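Local coordinates for predicted ATPase of the ABC class (Vibrio vulnificus, PDB 5D6A), which binds the ATP analogue AMP-PNP and probably hydrolyses ATP as a P-loop ATPase of the ABC class, at residues A463-A468 with A523-N528. Numbering follows the deposited sequence.
Sequences ALHCSA and AGWNSN
A single antiparallel beta bridge pairs Leu464 with Asn526 at one edge of a three-stranded sheet, in which 463-465 is the middle strand and 571-572 lies on its other side. Leu464 and Asn526 form a hydrogen-bonded pair: Leu464 N donates to Asn526 O (2.9 Å), and Asn526 N returns a bond to Leu464 O (3.0 Å). On one face of the sheet, Trp525 CG stands anti to its own carbonyl carbon (chi1 -65°), which carries the indole over His465; His465 CB sits almost on the normal of the six-membered ring, 3.6 Å from its centroid, in a CH-pi contact. The imidazole meets the five-membered ring obliquely, with the planes at 45°. Trp525 CE3 also meets Ala463 CB at 3.9 Å, and Arg572 adds a cation-pi contact to the indole. The opposite face carries Leu464 and Asn526, with Cys466 SG packed 3.8 Å from Asn526 CB beside helix 529-536. Asn526 OD1 accepts from Asn528 N (2.7 Å), closing an Asx turn just before that helix, where Asn528 takes the N-cap position. The whole is a small three-stranded antiparallel sheet with helix 529-536 packed on its Leu464 and Asn526 face.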
loop_
_atom_site.group_PDB
_atom_site.type_symbol
_atom_site.label_atom_id
_atom_site.label_comp_id
_atom_site.label_asym_id
_atom_site.label_seq_id
_atom_site.Cartn_x
_atom_site.Cartn_y
_atom_site.Cartn_z
ATOM N N ALA A 463 -14.426 19.979 -16.772
ATOM C CA ALA A 463 -14.081 21.220 -16.104
ATOM C C ALA A 463 -13.896 20.933 -14.613
ATOM O O ALA A 463 -14.584 20.082 -14.054
ATOM C CB ALA A 463 -15.168 22.260 -16.322
ATOM N N LEU A 464 -12.960 21.633 -13.980
ATOM C CA LEU A 464 -12.699 21.465 -12.551
ATOM C C LEU A 464 -13.234 22.666 -11.777
ATOM O O LEU A 464 -13.078 23.803 -12.215
ATOM C CB LEU A 464 -11.196 21.333 -12.297
ATOM C CG LEU A 464 -10.737 21.220 -10.836
ATOM C CD1 LEU A 464 -11.305 19.976 -10.168
ATOM C CD2 LEU A 464 -9.219 21.214 -10.759
ATOM N N HIS A 465 -13.860 22.410 -10.630
ATOM C CA HIS A 465 -14.378 23.487 -9.790
ATOM C C HIS A 465 -13.236 23.930 -8.875
ATOM O O HIS A 465 -13.177 23.540 -7.707
ATOM C CB HIS A 465 -15.563 23.012 -8.943
ATOM C CG HIS A 465 -16.371 24.127 -8.354
ATOM N ND1 HIS A 465 -17.748 24.112 -8.314
ATOM C CD2 HIS A 465 -15.996 25.324 -7.847
ATOM C CE1 HIS A 465 -18.185 25.229 -7.763
ATOM N NE2 HIS A 465 -17.141 25.985 -7.476
ATOM N N CYS A 466 -12.329 24.745 -9.408
ATOM C CA CYS A 466 -11.162 25.220 -8.653
ATOM C C CYS A 466 -11.482 25.842 -7.290
ATOM O O CYS A 466 -10.737 25.650 -6.334
ATOM C CB CYS A 466 -10.366 26.221 -9.487
ATOM S SG CYS A 466 -9.694 25.532 -11.011
ATOM N N SER A 467 -12.586 26.576 -7.200
ATOM C CA SER A 467 -12.964 27.229 -5.945
ATOM C C SER A 467 -13.478 26.259 -4.869
ATOM O O SER A 467 -13.449 26.584 -3.681
ATOM C CB SER A 467 -14.018 28.307 -6.202
ATOM O OG SER A 467 -15.223 27.747 -6.679
ATOM N N ALA A 468 -13.955 25.085 -5.278
ATOM C CA ALA A 468 -14.459 24.094 -4.324
ATOM C C ALA A 468 -13.324 23.526 -3.463
ATOM O O ALA A 468 -13.565 22.998 -2.376
ATOM C CB ALA A 468 -15.188 22.974 -5.054
ATOM N N ALA A 523 -11.142 32.039 -9.117
ATOM C CA ALA A 523 -12.566 32.391 -9.039
ATOM C C ALA A 523 -13.584 31.244 -9.088
ATOM O O ALA A 523 -14.414 31.125 -8.181
ATOM C CB ALA A 523 -12.900 33.420 -10.116
ATOM N N GLY A 524 -13.546 30.423 -10.136
ATOM C CA GLY A 524 -14.521 29.337 -10.254
ATOM C C GLY A 524 -14.064 28.123 -11.036
ATOM O O GLY A 524 -13.038 27.522 -10.726
ATOM N N TRP A 525 -14.843 27.756 -12.051
ATOM C CA TRP A 525 -14.532 26.593 -12.876
ATOM C C TRP A 525 -13.493 26.892 -13.946
ATOM O O TRP A 525 -13.399 28.016 -14.441
ATOM C CB TRP A 525 -15.793 26.085 -13.572
ATOM C CG TRP A 525 -16.838 25.545 -12.658
ATOM C CD1 TRP A 525 -17.767 26.257 -11.963
ATOM C CD2 TRP A 525 -17.085 24.166 -12.363
ATOM N NE1 TRP A 525 -18.571 25.409 -11.240
ATOM C CE2 TRP A 525 -18.177 24.119 -11.471
ATOM C CE3 TRP A 525 -16.487 22.966 -12.764
ATOM C CZ2 TRP A 525 -18.684 22.918 -10.972
ATOM C CZ3 TRP A 525 -16.988 21.773 -12.263
ATOM C CH2 TRP A 525 -18.078 21.759 -11.376
ATOM N N ASN A 526 -12.723 25.867 -14.300
ATOM C CA ASN A 526 -11.718 25.957 -15.353
ATOM C C ASN A 526 -11.980 24.803 -16.317
ATOM O O ASN A 526 -12.025 23.649 -15.903
ATOM C CB ASN A 526 -10.307 25.900 -14.766
ATOM C CG ASN A 526 -9.224 26.096 -15.816
ATOM O OD1 ASN A 526 -9.193 25.403 -16.830
ATOM N ND2 ASN A 526 -8.313 27.028 -15.560
ATOM N N SER A 527 -12.157 25.123 -17.596
ATOM C CA SER A 527 -12.479 24.119 -18.614
ATOM C C SER A 527 -11.286 23.301 -19.145
ATOM O O SER A 527 -11.455 22.485 -20.057
ATOM C CB SER A 527 -13.211 24.785 -19.777
ATOM O OG SER A 527 -12.411 25.791 -20.352
ATOM N N ASN A 528 -10.095 23.512 -18.585
ATOM C CA ASN A 528 -8.917 22.751 -18.999
ATOM C C ASN A 528 -7.871 22.750 -17.876
ATOM O O ASN A 528 -6.845 23.421 -17.973
ATOM C CB ASN A 528 -8.346 23.326 -20.301
ATOM C CG ASN A 528 -7.320 22.412 -20.950
ATOM O OD1 ASN A 528 -7.009 21.334 -20.442
ATOM N ND2 ASN A 528 -6.799 22.836 -22.092
#